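Succinate--CoA ligase subunit alpha (Campylobacter jejuni, PDB 6MEL) is an alpha subunit of the CoA-ligase family, a two-domain alpha/beta protein whose first domain is a Rossmann-like CoA-binding domain. Local coordinates at residues I204-I210 and P229-A235; I184-K189 and L214-A218; V148-S152 and L191-F195; S2-N6 and E194-D198. One frame throughout, in Å; residues are numbered along the deposited sequence. Where two conformers were deposited one is given.

Contact 1 of 4, residues I204-I210 and P229-A235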
loop_
_atom_site.group_PDB
_atom_site.type_symbol
_atom_site.label_atom_id
_atom_site.label_comp_id
_atom_site.label_asym_id
_atom_site.label_seq_id
_atom_site.Cartn_x
_atom_site.Cartn_y
_atom_site.Cartn_z
ATOM N N ILE A 204 23.715 2.851 -11.441
ATOM C CA ILE A 204 22.631 2.364 -10.615
ATOM C C ILE A 204 21.294 2.613 -11.308
ATOM O O ILE A 204 21.049 3.729 -11.808
ATOM C CB ILE A 204 22.646 3.032 -9.233
ATOM C CG1 ILE A 204 23.995 2.869 -8.529
ATOM C CG2 ILE A 204 21.537 2.454 -8.389
ATOM C CD1 ILE A 204 24.801 4.112 -8.495
ATOM N N VAL A 205 20.451 1.585 -11.315
ATOM C CA VAL A 205 19.041 1.705 -11.694
ATOM C C VAL A 205 18.211 1.797 -10.407
ATOM O O VAL A 205 18.274 0.900 -9.566
ATOM C CB VAL A 205 18.602 0.512 -12.549
ATOM C CG1 VAL A 205 17.107 0.565 -12.876
ATOM C CG2 VAL A 205 19.431 0.399 -13.829
ATOM N N MET A 206 17.387 2.839 -10.295
ATOM C CA MET A 206 16.433 2.977 -9.220
ATOM C C MET A 206 15.024 2.843 -9.811
ATOM O O MET A 206 14.684 3.471 -10.817
ATOM C CB MET A 206 16.613 4.275 -8.404
ATOM C CG MET A 206 16.459 5.545 -9.193
ATOM S SD MET A 206 16.665 6.995 -8.129
ATOM C CE MET A 206 15.059 7.142 -7.360
ATOM N N ILE A 207 14.239 1.944 -9.210
ATOM C CA ILE A 207 12.858 1.666 -9.626
ATOM C C ILE A 207 11.949 2.077 -8.469
ATOM O O ILE A 207 12.086 1.540 -7.370
ATOM C CB ILE A 207 12.607 0.188 -9.977
ATOM C CG1 ILE A 207 13.650 -0.412 -10.923
ATOM C CG2 ILE A 207 11.199 0.024 -10.519
ATOM C CD1 ILE A 207 13.536 0.088 -12.338
ATOM N N GLY A 208 11.046 3.030 -8.737
ATOM C CA GLY A 208 10.154 3.510 -7.730
ATOM C C GLY A 208 8.728 3.346 -8.159
ATOM O O GLY A 208 8.455 2.728 -9.201
ATOM N N GLU A 209 7.836 3.907 -7.344
ATOM C CA GLU A 209 6.437 3.959 -7.647
ATOM C C GLU A 209 5.762 5.079 -6.854
ATOM O O GLU A 209 6.377 5.713 -6.003
ATOM C CB GLU A 209 5.781 2.594 -7.437
ATOM C CG GLU A 209 5.831 2.051 -6.038
ATOM C CD GLU A 209 5.506 0.560 -5.905
ATOM O OE1 GLU A 209 6.012 -0.228 -6.710
ATOM O OE2 GLU A 209 4.747 0.199 -4.963
ATOM N N ILE A 210 4.497 5.314 -7.194
ATOM C CA ILE A 210 3.634 6.256 -6.526
ATOM C C ILE A 210 3.662 6.010 -5.019
ATOM O O ILE A 210 3.809 4.876 -4.551
ATOM C CB ILE A 210 2.203 6.158 -7.059
ATOM C CG1 ILE A 210 1.673 4.728 -7.006
ATOM C CG2 ILE A 210 2.105 6.729 -8.462
ATOM C CD1 ILE A 210 0.138 4.684 -7.040
ATOM N N PRO A 229 26.380 7.448 -12.571
ATOM C CA PRO A 229 25.114 7.654 -13.265
ATOM C C PRO A 229 23.972 6.830 -12.660
ATOM O O PRO A 229 24.172 5.661 -12.294
ATOM C CB PRO A 229 25.333 7.181 -14.708
ATOM C CG PRO A 229 26.813 6.906 -14.821
ATOM C CD PRO A 229 27.417 6.889 -13.438
ATOM N N VAL A 230 22.787 7.441 -12.643
ATOM C CA VAL A 230 21.589 6.868 -12.125
ATOM C C VAL A 230 20.495 6.908 -13.193
ATOM O O VAL A 230 20.232 7.981 -13.787
ATOM C CB VAL A 230 21.126 7.607 -10.869
ATOM C CG1 VAL A 230 19.804 7.038 -10.385
ATOM C CG2 VAL A 230 22.185 7.543 -9.784
ATOM N N VAL A 231 19.863 5.745 -13.413
ATOM C CA VAL A 231 18.714 5.591 -14.254
ATOM C C VAL A 231 17.527 5.374 -13.326
ATOM O O VAL A 231 17.631 4.543 -12.429
ATOM C CB VAL A 231 18.880 4.397 -15.200
ATOM C CG1 VAL A 231 17.587 4.053 -15.942
ATOM C CG2 VAL A 231 20.006 4.615 -16.195
ATOM N N ALA A 232 16.399 6.039 -13.602
ATOM C CA ALA A 232 15.175 5.903 -12.801
ATOM C C ALA A 232 13.989 5.577 -13.688
ATOM O O ALA A 232 13.821 6.133 -14.788
ATOM C CB ALA A 232 14.880 7.124 -11.983
ATOM N N PHE A 233 13.179 4.635 -13.192
ATOM C CA PHE A 233 11.847 4.397 -13.705
ATOM C C PHE A 233 10.893 4.447 -12.504
ATOM O O PHE A 233 11.114 3.746 -11.531
ATOM C CB PHE A 233 11.704 3.052 -14.435
ATOM C CG PHE A 233 10.268 2.774 -14.836
ATOM C CD1 PHE A 233 9.690 3.431 -15.914
ATOM C CD2 PHE A 233 9.447 1.979 -14.068
ATOM C CE1 PHE A 233 8.355 3.247 -16.243
ATOM C CE2 PHE A 233 8.108 1.806 -14.383
ATOM C CZ PHE A 233 7.561 2.450 -15.465
ATOM N N ILE A 234 9.842 5.257 -12.608
ATOM C CA ILE A 234 8.877 5.456 -11.572
ATOM C C ILE A 234 7.548 4.940 -12.104
ATOM O O ILE A 234 6.971 5.562 -12.945
ATOM C CB ILE A 234 8.737 6.938 -11.146
ATOM C CG1 ILE A 234 10.082 7.590 -10.806
ATOM C CG2 ILE A 234 7.761 7.046 -9.970
ATOM C CD1 ILE A 234 10.889 6.865 -9.723
ATOM N N ALA A 235 7.060 3.828 -11.548
ATOM C CA ALA A 235 5.792 3.241 -12.008
ATOM C C ALA A 235 4.589 4.032 -11.481
ATOM O O ALA A 235 4.601 4.545 -10.366
ATOM C CB ALA A 235 5.737 1.829 -11.507
#
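Met206 N donates to Val231 O at 2.7 Å, the shortest of seven backbone hydrogen bonds that join residues 204-210 and 229-235 as neighbouring parallel strands. The even-numbered residues of the first strand use both their N-H and C=O here. Ile204 N takes Pro229 O, while Ile204 O accepts Val231 N at 2.8 Å; Met206 O accepts Phe233 N; Gly208 pairs with Phe233 O and Ala235 N. Ala235 N, 2.9 Å from Gly208 O, sits 45° above the carbonyl plane. The last bond, Ile210 N to Ala235 O at 3.3 Å, is bent to 137° at the hydrogen. Glu209 looks outward for its partners: OE2 bonds to His247 ND1, its backbone O to Lys262 NZ, and its backbone N to Glu215 OE2. Met206 holds CG between its backbone N and carbonyl carbon (chi1 61°), which lays CG 3.6 Å from Ala232 CB. Further along that face, Ile234 CD1 lies 4.0 Å from Gly208 CA. The strands belong to a beta-alpha-beta unit with helix 214-225. On the other edge of the first strand, Val205 bonds to Gly149 and Ile151 of strand 148-152, and Ile207 to Ile151 and Lys153; helix 259-268 packs on Ala232 and Ile234, and helix 280-288 on Ile207 and Val231 of the other face.

Contact 2 of 4, residues I184-K189 and L214-A218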
loop_
_atom_site.group_PDB
_atom_site.type_symbol
_atom_site.label_atom_id
_atom_site.label_comp_id
_atom_site.label_asym_id
_atom_site.label_seq_id
_atom_site.Cartn_x
_atom_site.Cartn_y
_atom_site.Cartn_z
ATOM N N ILE A 184 9.368 1.321 5.248
ATOM C CA ILE A 184 10.348 0.362 4.856
ATOM C C ILE A 184 11.647 0.730 5.554
ATOM O O ILE A 184 11.689 1.661 6.342
ATOM C CB ILE A 184 10.496 0.328 3.321
ATOM C CG1 ILE A 184 10.809 1.708 2.741
ATOM C CG2 ILE A 184 9.259 -0.285 2.655
ATOM C CD1 ILE A 184 11.285 1.663 1.313
ATOM N N GLY A 185 12.692 -0.047 5.292
ATOM C CA GLY A 185 13.963 0.157 5.927
ATOM C C GLY A 185 14.904 0.955 5.051
ATOM O O GLY A 185 14.607 2.111 4.688
ATOM N N LEU A 186 16.052 0.358 4.734
ATOM C CA LEU A 186 16.995 0.982 3.833
ATOM C C LEU A 186 16.278 1.345 2.520
ATOM O O LEU A 186 15.464 0.570 1.978
ATOM C CB LEU A 186 18.146 0.019 3.541
ATOM C CG LEU A 186 19.043 -0.371 4.708
ATOM C CD1 LEU A 186 20.056 -1.410 4.267
ATOM C CD2 LEU A 186 19.751 0.828 5.304
ATOM N N ALA A 187 16.587 2.525 1.987
ATOM C CA ALA A 187 15.991 2.963 0.728
ATOM C C ALA A 187 17.057 3.569 -0.206
ATOM O O ALA A 187 18.196 3.178 -0.177
ATOM C CB ALA A 187 14.871 3.914 1.053
ATOM N N TYR A 188 16.677 4.555 -1.018
ATOM C CA TYR A 188 17.528 5.040 -2.100
ATOM C C TYR A 188 18.799 5.675 -1.535
ATOM O O TYR A 188 19.900 5.374 -1.991
ATOM C CB TYR A 188 16.765 6.036 -2.994
ATOM C CG TYR A 188 15.527 5.425 -3.587
ATOM C CD1 TYR A 188 15.612 4.435 -4.554
ATOM C CD2 TYR A 188 14.268 5.750 -3.103
ATOM C CE1 TYR A 188 14.484 3.808 -5.045
ATOM C CE2 TYR A 188 13.131 5.138 -3.594
ATOM C CZ TYR A 188 13.236 4.175 -4.579
ATOM O OH TYR A 188 12.098 3.615 -5.103
ATOM N N LYS A 189 18.672 6.555 -0.543
ATOM C CA LYS A 189 19.848 7.338 -0.085
ATOM C C LYS A 189 20.943 6.420 0.443
ATOM O O LYS A 189 22.084 6.562 0.059
ATOM C CB LYS A 189 19.493 8.283 1.059
ATOM C CG LYS A 189 18.660 9.467 0.621
ATOM C CD LYS A 189 18.288 10.395 1.765
ATOM C CE LYS A 189 17.777 11.690 1.163
ATOM N NZ LYS A 189 17.167 12.556 2.197
ATOM N N LEU A 214 9.935 9.585 -1.234
ATOM C CA LEU A 214 11.359 9.142 -1.138
ATOM C C LEU A 214 12.121 9.490 -2.431
ATOM O O LEU A 214 13.292 9.946 -2.365
ATOM C CB LEU A 214 11.455 7.635 -0.856
ATOM C CG LEU A 214 11.153 7.190 0.582
ATOM C CD1 LEU A 214 11.236 5.681 0.666
ATOM C CD2 LEU A 214 12.106 7.816 1.614
ATOM N N GLU A 215 11.480 9.273 -3.583
ATOM C CA GLU A 215 12.160 9.440 -4.873
ATOM C C GLU A 215 12.398 10.939 -5.171
ATOM O O GLU A 215 13.372 11.286 -5.834
ATOM C CB GLU A 215 11.374 8.730 -5.984
ATOM C CG GLU A 215 11.229 7.224 -5.778
ATOM C CD GLU A 215 9.965 6.802 -5.048
ATOM O OE1 GLU A 215 9.415 7.623 -4.270
ATOM O OE2 GLU A 215 9.505 5.672 -5.273
ATOM N N VAL A 216 11.529 11.825 -4.686
ATOM C CA VAL A 216 11.734 13.301 -4.824
ATOM C C VAL A 216 12.960 13.705 -3.993
ATOM O O VAL A 216 13.889 14.277 -4.508
ATOM C CB VAL A 216 10.500 14.107 -4.372
ATOM C CG1 VAL A 216 10.735 15.640 -4.388
ATOM C CG2 VAL A 216 9.287 13.750 -5.201
ATOM N N GLU A 217 12.976 13.332 -2.713
ATOM C CA GLU A 217 14.093 13.631 -1.812
ATOM C C GLU A 217 15.403 13.032 -2.329
ATOM O O GLU A 217 16.457 13.665 -2.141
ATOM C CB GLU A 217 13.832 13.154 -0.377
ATOM C CG GLU A 217 12.703 13.932 0.300
ATOM C CD GLU A 217 12.030 13.247 1.488
ATOM O OE1 GLU A 217 12.526 12.190 1.955
ATOM O OE2 GLU A 217 10.997 13.777 1.960
ATOM N N ALA A 218 15.347 11.841 -2.953
ATOM C CA ALA A 218 16.556 11.192 -3.506
ATOM C C ALA A 218 17.203 12.051 -4.612
ATOM O O ALA A 218 18.385 11.964 -4.839
ATOM C CB ALA A 218 16.244 9.822 -4.058
HETATM O O HOH W 1 14.516 10.834 2.099
#
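At the carboxyl end of the parallel strands, where two helices of the alpha/beta sandwich begin on the same face of the sheet, Tyr188 packs against Leu214, Glu215 and Ala218. Ala187 is the N-cap of helix 188-197, and residues 214-218 form the first turn of helix 214-225, closed by Ala218 N to Leu214 O. The Tyr188 side chain crosses Leu214 at about a right angle and presents a ring edge to it, with CD2 4.1 Å from Leu214 CB. At the root of the ring, Tyr188 CB rests 4.0 Å from Ala218 CB. Glu215 comes in obliquely: its CG lies 3.6 Å from Tyr188 CE2, and a bend at chi2 (93°) brings the carboxylate beside the phenol, its plane 34° from that of the ring. The phenol is hydrogen-bonded to Ile207 O, and the buried carboxylate is probably kept ionised by salt bridges from OE1 to Lys262 and from OE2 to Lys153. The tip of Leu214, CD1, touches Ile184 CD1 at 4.1 Å and Ala187 CB at a like distance. Outside, the extended Lys189 chain reaches across toward the start of helix 214-225, with NZ 4.7 Å from Glu217 OE1. A water lies between them and accepts from Lys189 NZ at 3.2 Å; its separation from Glu217 OE1 is too short to be trusted. Two helices meeting thus on one face of a flavodoxin-like parallel sheet, at the carboxyl ends of its strands, belong to the CoA-ligase domain.

Contact 3 of 4, residues V148-S152 and L191-F195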
loop_
_atom_site.group_PDB
_atom_site.type_symbol
_atom_site.label_atom_id
_atom_site.label_comp_id
_atom_site.label_asym_id
_atom_site.label_seq_id
_atom_site.Cartn_x
_atom_site.Cartn_y
_atom_site.Cartn_z
ATOM N N VAL A 148 26.073 -3.094 -12.852
ATOM C CA VAL A 148 24.862 -2.264 -12.602
ATOM C C VAL A 148 24.206 -2.642 -11.266
ATOM O O VAL A 148 23.819 -3.759 -11.056
ATOM C CB VAL A 148 23.871 -2.332 -13.775
ATOM C CG1 VAL A 148 22.689 -1.411 -13.541
ATOM C CG2 VAL A 148 24.563 -1.965 -15.086
ATOM N N GLY A 149 24.103 -1.664 -10.366
ATOM C CA GLY A 149 23.357 -1.796 -9.121
ATOM C C GLY A 149 21.877 -1.555 -9.381
ATOM O O GLY A 149 21.519 -0.828 -10.350
ATOM N N LEU A 150 21.026 -2.144 -8.541
ATOM C CA LEU A 150 19.549 -2.057 -8.710
ATOM C C LEU A 150 18.906 -1.809 -7.334
ATOM O O LEU A 150 19.189 -2.547 -6.405
ATOM C CB LEU A 150 19.174 -3.421 -9.274
ATOM C CG LEU A 150 17.877 -3.620 -10.022
ATOM C CD1 LEU A 150 17.327 -2.361 -10.651
ATOM C CD2 LEU A 150 18.079 -4.723 -11.062
ATOM N N ILE A 151 18.047 -0.796 -7.218
ATOM C CA ILE A 151 17.268 -0.541 -6.025
ATOM C C ILE A 151 15.817 -0.437 -6.456
ATOM O O ILE A 151 15.540 0.358 -7.320
ATOM C CB ILE A 151 17.700 0.761 -5.327
ATOM C CG1 ILE A 151 19.207 0.833 -5.080
ATOM C CG2 ILE A 151 16.921 0.962 -4.029
ATOM C CD1 ILE A 151 19.703 2.250 -4.925
ATOM N N SER A 152 14.920 -1.243 -5.866
ATOM C CA SER A 152 13.537 -1.320 -6.379
ATOM C C SER A 152 12.508 -1.524 -5.256
ATOM O O SER A 152 12.670 -2.397 -4.404
ATOM C CB SER A 152 13.442 -2.404 -7.398
ATOM O OG SER A 152 12.134 -2.524 -7.920
ATOM N N LEU A 191 21.350 3.121 0.072
ATOM C CA LEU A 191 21.851 2.153 -0.867
ATOM C C LEU A 191 22.638 2.829 -1.994
ATOM O O LEU A 191 23.634 2.278 -2.474
ATOM C CB LEU A 191 20.687 1.313 -1.391
ATOM C CG LEU A 191 20.044 0.429 -0.325
ATOM C CD1 LEU A 191 18.844 -0.309 -0.878
ATOM C CD2 LEU A 191 21.046 -0.569 0.202
ATOM N N LEU A 192 22.214 4.012 -2.428
ATOM C CA LEU A 192 23.007 4.768 -3.429
ATOM C C LEU A 192 24.398 5.087 -2.856
ATOM O O LEU A 192 25.397 4.934 -3.571
ATOM C CB LEU A 192 22.287 6.046 -3.847
ATOM C CG LEU A 192 21.072 5.893 -4.745
ATOM C CD1 LEU A 192 20.236 7.148 -4.714
ATOM C CD2 LEU A 192 21.464 5.592 -6.179
ATOM N N SER A 193 24.480 5.444 -1.563
ATOM C CA SER A 193 25.797 5.674 -0.920
ATOM C C SER A 193 26.651 4.408 -0.908
ATOM O O SER A 193 27.841 4.494 -1.124
ATOM C CB SER A 193 25.683 6.193 0.487
ATOM O OG SER A 193 24.883 7.352 0.488
ATOM N N GLU A 194 26.063 3.251 -0.571
ATOM C CA GLU A 194 26.807 1.980 -0.642
ATOM C C GLU A 194 27.349 1.748 -2.058
ATOM O O GLU A 194 28.491 1.335 -2.206
ATOM C CB GLU A 194 25.934 0.796 -0.230
ATOM C CG GLU A 194 25.665 0.776 1.258
ATOM C CD GLU A 194 26.817 0.251 2.106
ATOM O OE1 GLU A 194 27.756 -0.411 1.572
ATOM O OE2 GLU A 194 26.740 0.461 3.295
ATOM N N PHE A 195 26.510 1.959 -3.073
ATOM C CA PHE A 195 26.882 1.683 -4.477
ATOM C C PHE A 195 27.984 2.654 -4.949
ATOM O O PHE A 195 28.847 2.296 -5.728
ATOM C CB PHE A 195 25.673 1.736 -5.415
ATOM C CG PHE A 195 24.805 0.497 -5.421
ATOM C CD1 PHE A 195 25.352 -0.754 -5.676
ATOM C CD2 PHE A 195 23.454 0.571 -5.168
ATOM C CE1 PHE A 195 24.560 -1.889 -5.684
ATOM C CE2 PHE A 195 22.662 -0.569 -5.188
ATOM C CZ PHE A 195 23.216 -1.794 -5.427
#
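Phe195 N donates to Leu191 O at 3.0 Å, one turn of helix 188-197, and the side chains of both residues face strand 148-152. This is the helix-on-sheet layer of an alpha/beta sandwich: the short helix and strand axes run antiparallel, at 173°, and approach to 9.7 Å. Gly149, having no side chain, allows the Phe195 ring to settle directly on the strand. Gly149 CA stands over one face of the ring as a CH-pi contact, 3.9 Å from the ring centroid and displaced toward the rim, closest to Phe195 CE1 at 3.6 Å. The neighbours of Gly149 point the other way, Val148 and Leu150 packing toward helix 156-167. Ile151 returns to the side of helix 188-197 and is the central apolar group of the contact. Its CG1, anti to the carbonyl carbon (chi1 -51°), meets the same ring in its plane, at the edge, 3.7 Å from Phe195 CE2. Thus the glycine covers a face of the phenylalanine and the isoleucine holds its rim, both from one strand. Ile204 of the adjoining strand and Ser173 of strand 172-177 also touch the Phe195 side chain, within a buried interior. Beyond CG1, the Ile151 chain reaches on to the helix surface: CD1 touches Leu191 CB at 3.8 Å and, crossing the second leucine at about a right angle, Leu192 CG at 3.9 Å. The remaining branch, Ile151 CG2, meets Leu191 CD1 at 3.9 Å.

Contact 4 of 4, residues S2-N6 and E194-D198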
loop_
_atom_site.group_PDB
_atom_site.type_symbol
_atom_site.label_atom_id
_atom_site.label_comp_id
_atom_site.label_asym_id
_atom_site.label_seq_id
_atom_site.Cartn_x
_atom_site.Cartn_y
_atom_site.Cartn_z
ATOM N N SER A 2 29.738 -5.414 -5.345
ATOM C CA SER A 2 28.569 -5.888 -4.617
ATOM C C SER A 2 28.466 -5.078 -3.320
ATOM O O SER A 2 29.460 -4.428 -2.880
ATOM C CB SER A 2 28.708 -7.369 -4.333
ATOM O OG SER A 2 29.706 -7.543 -3.342
ATOM N N ILE A 3 27.266 -5.070 -2.730
ATOM C CA ILE A 3 27.049 -4.396 -1.432
ATOM C C ILE A 3 26.321 -5.357 -0.497
ATOM O O ILE A 3 25.605 -6.216 -0.967
ATOM C CB ILE A 3 26.299 -3.052 -1.584
ATOM C CG1 ILE A 3 24.858 -3.229 -2.073
ATOM C CG2 ILE A 3 27.097 -2.086 -2.456
ATOM C CD1 ILE A 3 24.052 -1.952 -2.073
ATOM N N LEU A 4 26.557 -5.163 0.807
ATOM C CA LEU A 4 25.813 -5.684 1.962
ATOM C C LEU A 4 25.986 -7.193 2.173
ATOM O O LEU A 4 26.040 -7.634 3.275
ATOM C CB LEU A 4 24.329 -5.324 1.838
ATOM C CG LEU A 4 24.021 -3.827 1.954
ATOM C CD1 LEU A 4 22.540 -3.582 1.786
ATOM C CD2 LEU A 4 24.497 -3.286 3.311
ATOM N N VAL A 5 25.896 -7.996 1.125
ATOM C CA VAL A 5 25.938 -9.424 1.309
ATOM C C VAL A 5 26.824 -10.000 0.205
ATOM O O VAL A 5 26.962 -9.411 -0.903
ATOM C CB VAL A 5 24.545 -10.075 1.280
ATOM C CG1 VAL A 5 23.664 -9.609 2.442
ATOM C CG2 VAL A 5 23.842 -9.863 -0.061
ATOM N N ASN A 6 27.376 -11.172 0.518
ATOM C CA ASN A 6 28.237 -11.928 -0.402
ATOM C C ASN A 6 28.229 -13.402 0.003
ATOM O O ASN A 6 27.501 -13.814 0.915
ATOM C CB ASN A 6 29.651 -11.355 -0.439
ATOM C CG ASN A 6 30.381 -11.533 0.877
ATOM O OD1 ASN A 6 30.218 -12.516 1.602
ATOM N ND2 ASN A 6 31.240 -10.592 1.179
ATOM N N GLU A 194 26.063 3.251 -0.571
ATOM C CA GLU A 194 26.807 1.980 -0.642
ATOM C C GLU A 194 27.349 1.748 -2.058
ATOM O O GLU A 194 28.491 1.335 -2.206
ATOM C CB GLU A 194 25.934 0.796 -0.230
ATOM C CG GLU A 194 25.665 0.776 1.258
ATOM C CD GLU A 194 26.817 0.251 2.106
ATOM O OE1 GLU A 194 27.756 -0.411 1.572
ATOM O OE2 GLU A 194 26.740 0.461 3.295
ATOM N N PHE A 195 26.510 1.959 -3.073
ATOM C CA PHE A 195 26.882 1.683 -4.477
ATOM C C PHE A 195 27.984 2.654 -4.949
ATOM O O PHE A 195 28.847 2.296 -5.728
ATOM C CB PHE A 195 25.673 1.736 -5.415
ATOM C CG PHE A 195 24.805 0.497 -5.421
ATOM C CD1 PHE A 195 25.352 -0.754 -5.676
ATOM C CD2 PHE A 195 23.454 0.571 -5.168
ATOM C CE1 PHE A 195 24.560 -1.889 -5.684
ATOM C CE2 PHE A 195 22.662 -0.569 -5.188
ATOM C CZ PHE A 195 23.216 -1.794 -5.427
ATOM N N GLN A 196 27.942 3.884 -4.467
ATOM C CA GLN A 196 28.922 4.895 -4.817
ATOM C C GLN A 196 30.303 4.452 -4.300
ATOM O O GLN A 196 31.285 4.651 -4.970
ATOM C CB GLN A 196 28.503 6.241 -4.223
ATOM C CG GLN A 196 29.500 7.385 -4.439
ATOM C CD GLN A 196 29.611 7.751 -5.901
ATOM O OE1 GLN A 196 28.616 7.899 -6.603
ATOM N NE2 GLN A 196 30.834 7.872 -6.387
ATOM N N LYS A 197 30.344 3.822 -3.129
ATOM C CA LYS A 197 31.595 3.301 -2.526
ATOM C C LYS A 197 32.015 1.937 -3.098
ATOM O O LYS A 197 33.062 1.499 -2.780
ATOM C CB LYS A 197 31.425 3.078 -1.019
ATOM C CG LYS A 197 31.183 4.332 -0.184
ATOM C CD LYS A 197 31.307 4.046 1.299
ATOM C CE LYS A 197 29.977 3.813 1.978
ATOM N NZ LYS A 197 29.405 5.109 2.426
ATOM N N ASP A 198 31.147 1.227 -3.830
ATOM C CA ASP A 198 31.435 -0.096 -4.354
ATOM C C ASP A 198 32.104 0.079 -5.724
ATOM O O ASP A 198 31.462 0.519 -6.716
ATOM C CB ASP A 198 30.152 -0.942 -4.459
ATOM C CG ASP A 198 30.344 -2.215 -5.267
ATOM O OD1 ASP A 198 31.487 -2.641 -5.316
ATOM O OD2 ASP A 198 29.354 -2.757 -5.845
HETATM O O HOH W 2 28.366 -3.012 1.653
#
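Ile3 drives its side chain onto the last turn of helix 188-197 between Glu194, Phe195 and Asp198. CG1 occupies the position between the backbone N and the carbonyl carbon (chi1 66°), and the extended chain beyond it plants CD1 over a face of the Phe195 ring, a CH-pi contact 3.6 Å from the centroid. The other branch, CG2, nestles 3.8 Å from Glu194 CB and equally near Asp198 CB. Before it, Ser2 N donates to Asp198 OD2 at 2.7 Å, arriving 42° out of the carboxylate plane. Thr201 OG1 also bonds to OD2, and Glu200 N to OD1, which fixes the rotation of the carboxylate. By this contact the segment leading into strand 10-14, the first strand of the CoA-binding domain, is fastened to the helix layer of the other domain. A classic gamma turn follows, Val5 N reaching Ile3 O at 2.8 Å around Leu4, whose phi is positive. Glu194 bends at chi2 (-78°), and its OE1 meets a water that also serves Leu4 N. That water accepts from Leu4 N at 2.9 Å and donates to Glu194 OE1 at 2.7 Å.

Helix 188-197 runs through contacts 2, 3 and 4, and strand 203-209, which follows it, ties them to contact 1. Contacts 3 and 4 have centres about 8 Å apart and share Phe195, whose ring is sandwiched between Gly149 CA on one face and Ile3 CD1 on the opposite one. Contacts 1 and 3 share a sheet through adjacent strands 203-209 and 148-152, joined by probable hydrogen bonds such as Val205 N to Gly149 O at 2.8 Å. Contact 2 sits over the carboxyl end of strand 203-209, where Glu215 OE2 lies 3.2 Å from Glu209 N. Contact 4 is centred about 18 Å from contact 1, yet Ile204 CG1 lies 3.7 Å from Phe195 CB.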